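Local coordinates for cell division control protein Cdc48 (Mycobacterium smegmatis, PDB 5E7P), which probably binds and hydrolyses ATP as a member of the AAA ATPase family, with ADP bound at two sites in this structure, at residues D242-L247 and L264-S269; S311-V316 and R353-T358. All blocks are in the same frame, centred on the assembly; numbering follows the deposited sequence.

Interaction 1. Residues D242-L247 and L264-S269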
# COMPACT_ATOMS: atom_id res chain seq x y z
N ASP A 242 12.88 -18.55 -9.25
CA ASP A 242 13.10 -19.99 -9.34
C ASP A 242 14.36 -20.29 -10.14
O ASP A 242 15.16 -21.15 -9.75
CB ASP A 242 11.89 -20.68 -9.98
CG ASP A 242 12.10 -22.17 -10.17
OD1 ASP A 242 12.06 -22.90 -9.16
OD2 ASP A 242 12.30 -22.60 -11.32
N GLU A 243 14.56 -19.56 -11.23
CA GLU A 243 15.72 -19.75 -12.09
C GLU A 243 17.02 -19.38 -11.37
O GLU A 243 18.05 -20.01 -11.56
CB GLU A 243 15.56 -18.97 -13.40
CG GLU A 243 16.68 -18.00 -13.72
CD GLU A 243 17.40 -18.35 -15.01
OE1 GLU A 243 18.05 -17.45 -15.59
OE2 GLU A 243 17.33 -19.52 -15.44
N TRP A 244 16.95 -18.35 -10.52
CA TRP A 244 18.09 -17.93 -9.73
C TRP A 244 18.47 -18.98 -8.69
O TRP A 244 19.65 -19.31 -8.53
CB TRP A 244 17.79 -16.61 -9.02
CG TRP A 244 17.81 -15.41 -9.90
CD1 TRP A 244 18.33 -15.32 -11.16
CD2 TRP A 244 17.28 -14.11 -9.59
NE1 TRP A 244 18.17 -14.04 -11.65
CE2 TRP A 244 17.52 -13.28 -10.70
CE3 TRP A 244 16.63 -13.57 -8.48
CZ2 TRP A 244 17.14 -11.95 -10.74
CZ3 TRP A 244 16.25 -12.24 -8.51
CH2 TRP A 244 16.50 -11.45 -9.63
N LEU A 245 17.47 -19.51 -8.00
CA LEU A 245 17.67 -20.54 -6.99
C LEU A 245 18.28 -21.80 -7.58
O LEU A 245 19.18 -22.40 -6.99
CB LEU A 245 16.35 -20.89 -6.30
CG LEU A 245 15.94 -20.07 -5.09
CD1 LEU A 245 14.62 -20.58 -4.53
CD2 LEU A 245 17.03 -20.10 -4.02
N ARG A 246 17.78 -22.21 -8.74
CA ARG A 246 18.24 -23.45 -9.36
C ARG A 246 19.69 -23.35 -9.82
O ARG A 246 20.47 -24.29 -9.64
CB ARG A 246 17.31 -23.87 -10.49
CG ARG A 246 15.90 -24.16 -10.01
CD ARG A 246 15.04 -24.88 -11.04
NE ARG A 246 13.77 -25.30 -10.45
CZ ARG A 246 13.60 -26.43 -9.78
NH1 ARG A 246 14.61 -27.28 -9.62
NH2 ARG A 246 12.41 -26.72 -9.26
N LEU A 247 20.06 -22.21 -10.40
CA LEU A 247 21.43 -21.99 -10.83
C LEU A 247 22.39 -22.00 -9.64
O LEU A 247 23.45 -22.61 -9.70
CB LEU A 247 21.55 -20.66 -11.58
CG LEU A 247 20.93 -20.61 -12.97
CD1 LEU A 247 21.04 -19.21 -13.53
CD2 LEU A 247 21.61 -21.61 -13.90
N LEU A 264 23.76 -16.56 -3.39
CA LEU A 264 22.48 -15.96 -3.76
C LEU A 264 21.76 -15.32 -2.58
O LEU A 264 21.39 -15.99 -1.62
CB LEU A 264 21.58 -17.01 -4.41
CG LEU A 264 20.23 -16.49 -4.93
CD1 LEU A 264 20.46 -15.45 -6.01
CD2 LEU A 264 19.38 -17.63 -5.44
N GLY A 265 21.57 -14.01 -2.67
CA GLY A 265 20.79 -13.26 -1.70
C GLY A 265 19.78 -12.41 -2.42
O GLY A 265 20.14 -11.63 -3.30
N VAL A 266 18.51 -12.56 -2.07
CA VAL A 266 17.44 -11.88 -2.79
C VAL A 266 16.51 -11.10 -1.87
O VAL A 266 16.02 -11.63 -0.88
CB VAL A 266 16.59 -12.87 -3.61
CG1 VAL A 266 15.55 -12.13 -4.45
CG2 VAL A 266 17.47 -13.74 -4.49
N LEU A 267 16.27 -9.83 -2.20
CA LEU A 267 15.26 -9.03 -1.51
C LEU A 267 14.02 -8.86 -2.39
O LEU A 267 14.07 -8.22 -3.44
CB LEU A 267 15.81 -7.66 -1.12
CG LEU A 267 14.83 -6.75 -0.37
CD1 LEU A 267 14.37 -7.40 0.94
CD2 LEU A 267 15.43 -5.38 -0.12
N VAL A 268 12.91 -9.45 -1.95
CA VAL A 268 11.66 -9.37 -2.70
C VAL A 268 10.78 -8.27 -2.12
O VAL A 268 10.52 -8.23 -0.92
CB VAL A 268 10.90 -10.70 -2.65
CG1 VAL A 268 9.56 -10.57 -3.36
CG2 VAL A 268 11.73 -11.82 -3.26
N SER A 269 10.32 -7.37 -2.99
CA SER A 269 9.47 -6.26 -2.57
C SER A 269 8.19 -6.15 -3.40
O SER A 269 7.97 -6.93 -4.33
CB SER A 269 10.24 -4.94 -2.59
OG SER A 269 10.82 -4.70 -3.86
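Trp244 on helix 237-249 reaches over the 264-269 segment, where Leu264 and Val266 meet it in turn. Followed outward, its CB comes first against the Leu264 isobutyl group, 4.0 Å from CD2 and slightly farther from CD1. With CG beside the backbone N and anti to the carbonyl carbon (chi1 -75°), the indole slants across to Val266. There the six-membered ring is met by both methyls of the valine: CE3 lies 4.1 Å from CG2, and CZ3 is equally far from CG1. From the neighbouring strand 385-388, Arg385 makes a cation-pi contact with the indole and Leu387 touches it, so this strand adds to the tryptophan's surroundings.

Leu264 sends CB toward the helix, and its CD2 does most of the touching. This methyl sits 3.5 Å from the backbone O of Trp244 and 3.7 Å from CD2 of Leu245, whose side chain it meets at about a right angle. Leu245 CB does not aim at the 264-269 segment, but its tip bends in; the same side chain also rests on Val283 of helix 276-283. No hydrogen bond crosses between the segments; the side chains meet through apolar groups, with Leu264 CD2 also lying against the Trp244 carbonyl. One helical turn apart, Arg246 NE and Asp242 OD2 form a salt bridge at 3.2 Å, in the guanidinium plane and on the syn side of the carboxylate. Strand 265-269 runs parallel between strands 361-366 and 385-388 and leads into the ADP-binding loop that includes Gly273 and Lys276, so the contact packs a helix against the P-loop strand of an AAA nucleotide-binding domain.

Interaction 2. Residues S311-V316 and R353-T358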
# COMPACT_ATOMS: atom_id res chain seq x y z
N SER A 311 20.73 -18.71 15.73
CA SER A 311 20.23 -20.07 15.76
C SER A 311 19.69 -20.48 14.39
O SER A 311 19.85 -21.62 13.96
CB SER A 311 19.13 -20.21 16.83
OG SER A 311 18.52 -21.48 16.77
N ALA A 312 19.05 -19.53 13.72
CA ALA A 312 18.48 -19.78 12.40
C ALA A 312 19.56 -19.96 11.34
O ALA A 312 19.43 -20.78 10.43
CB ALA A 312 17.54 -18.65 12.02
N VAL A 313 20.63 -19.17 11.45
CA VAL A 313 21.75 -19.26 10.52
C VAL A 313 22.50 -20.59 10.66
O VAL A 313 22.87 -21.23 9.67
CB VAL A 313 22.71 -18.07 10.68
CG1 VAL A 313 24.03 -18.33 9.96
CG2 VAL A 313 22.06 -16.79 10.18
N ALA A 314 22.72 -21.02 11.90
CA ALA A 314 23.41 -22.28 12.16
C ALA A 314 22.59 -23.48 11.69
O ALA A 314 23.14 -24.52 11.33
CB ALA A 314 23.74 -22.42 13.64
N ALA A 315 21.27 -23.32 11.67
CA ALA A 315 20.38 -24.40 11.26
C ALA A 315 20.36 -24.55 9.74
O ALA A 315 20.30 -25.67 9.22
CB ALA A 315 18.97 -24.15 11.79
N VAL A 316 20.40 -23.43 9.03
CA VAL A 316 20.39 -23.46 7.57
C VAL A 316 21.75 -23.86 7.01
O VAL A 316 21.84 -24.41 5.91
CB VAL A 316 19.93 -22.12 6.95
CG1 VAL A 316 21.03 -21.07 7.04
CG2 VAL A 316 19.49 -22.32 5.51
N ARG A 353 25.45 -12.62 6.51
CA ARG A 353 26.59 -12.63 5.60
C ARG A 353 27.32 -13.97 5.65
O ARG A 353 27.76 -14.50 4.63
CB ARG A 353 27.54 -11.48 5.96
CG ARG A 353 28.58 -11.18 4.89
CD ARG A 353 29.38 -9.93 5.23
NE ARG A 353 28.53 -8.76 5.40
CZ ARG A 353 28.35 -8.12 6.56
NH1 ARG A 353 28.97 -8.53 7.65
NH2 ARG A 353 27.55 -7.06 6.61
N LYS A 354 27.42 -14.53 6.86
CA LYS A 354 28.00 -15.85 7.05
C LYS A 354 27.17 -16.92 6.35
O LYS A 354 27.71 -17.88 5.79
CB LYS A 354 28.11 -16.15 8.55
CG LYS A 354 28.32 -17.62 8.90
CD LYS A 354 28.25 -17.83 10.40
CE LYS A 354 28.18 -19.32 10.75
NZ LYS A 354 29.36 -20.08 10.26
N ALA A 355 25.85 -16.75 6.39
CA ALA A 355 24.94 -17.69 5.74
C ALA A 355 25.07 -17.65 4.22
O ALA A 355 25.14 -18.68 3.57
CB ALA A 355 23.50 -17.43 6.17
N VAL A 356 25.09 -16.44 3.66
CA VAL A 356 25.17 -16.25 2.22
C VAL A 356 26.46 -16.84 1.63
O VAL A 356 26.47 -17.35 0.51
CB VAL A 356 25.05 -14.75 1.85
CG1 VAL A 356 25.22 -14.54 0.36
CG2 VAL A 356 23.71 -14.21 2.31
N ALA A 357 27.54 -16.78 2.40
CA ALA A 357 28.83 -17.29 1.94
C ALA A 357 28.93 -18.82 2.04
O ALA A 357 29.90 -19.42 1.58
CB ALA A 357 29.96 -16.63 2.71
N THR A 358 27.92 -19.44 2.65
CA THR A 358 27.90 -20.89 2.82
C THR A 358 27.40 -21.61 1.57
O THR A 358 26.31 -21.32 1.07
CB THR A 358 27.03 -21.31 4.02
OG1 THR A 358 27.46 -20.62 5.20
CG2 THR A 358 27.14 -22.81 4.25
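Val313 and Ala355 bring helices 302-319 and 344-356 together, their CA atoms 6.0 Å apart. The valine places CG1 anti to its own nitrogen (chi1 167°), and this methyl reaches the other helix, 3.9 Å from CB of Ala355. The small alanine side chain lets the two backbones come this near. In Val316, one turn on, CG1 sits between the backbone N and the carbonyl carbon (chi1 75°), which leaves it more loosely set against the same Ala355 CB, at 4.5 Å. At the exposed margin Lys354 is extended through its first two torsions, which carries CD to 4.3 Å from Val313 CG1. Thr358 OG1 gives a 2.8 Å hydrogen bond to the carbonyl O of Lys354, tilted 20° from the carbonyl plane.

Below the pair lies the beta-sheet: Val313 and Val316 both touch Leu323 of strand 321-326, while Val316 also meets Val361 of strand 361-366. Two neighbouring helices thus pack side by side on one sheet, as in the three-layered alpha/beta core of P-loop NTPases.

Overall arrangement
From the N terminus, helix 237-249 comes first, and interaction 1 closes a loop of 16 residues, just over half of them helix, by bringing strand 265-269 back to it. The chain then passes through the ADP-binding loop, helix 276-283, strand 289-293 and helix 294-299 before helix 302-319 opens interaction 2. That contact closes a longer loop of 36 residues, holding strand 321-326, when helix 344-356 returns. The two loops follow in series, neither nesting nor crossing. Their centres lie 16 Å apart without touching, but interaction 1 includes a strand of the mixed sheet on which the helices of interaction 2 lie: Phe363 bonds through its backbone to Leu264 and Val266 and is touched by Val356.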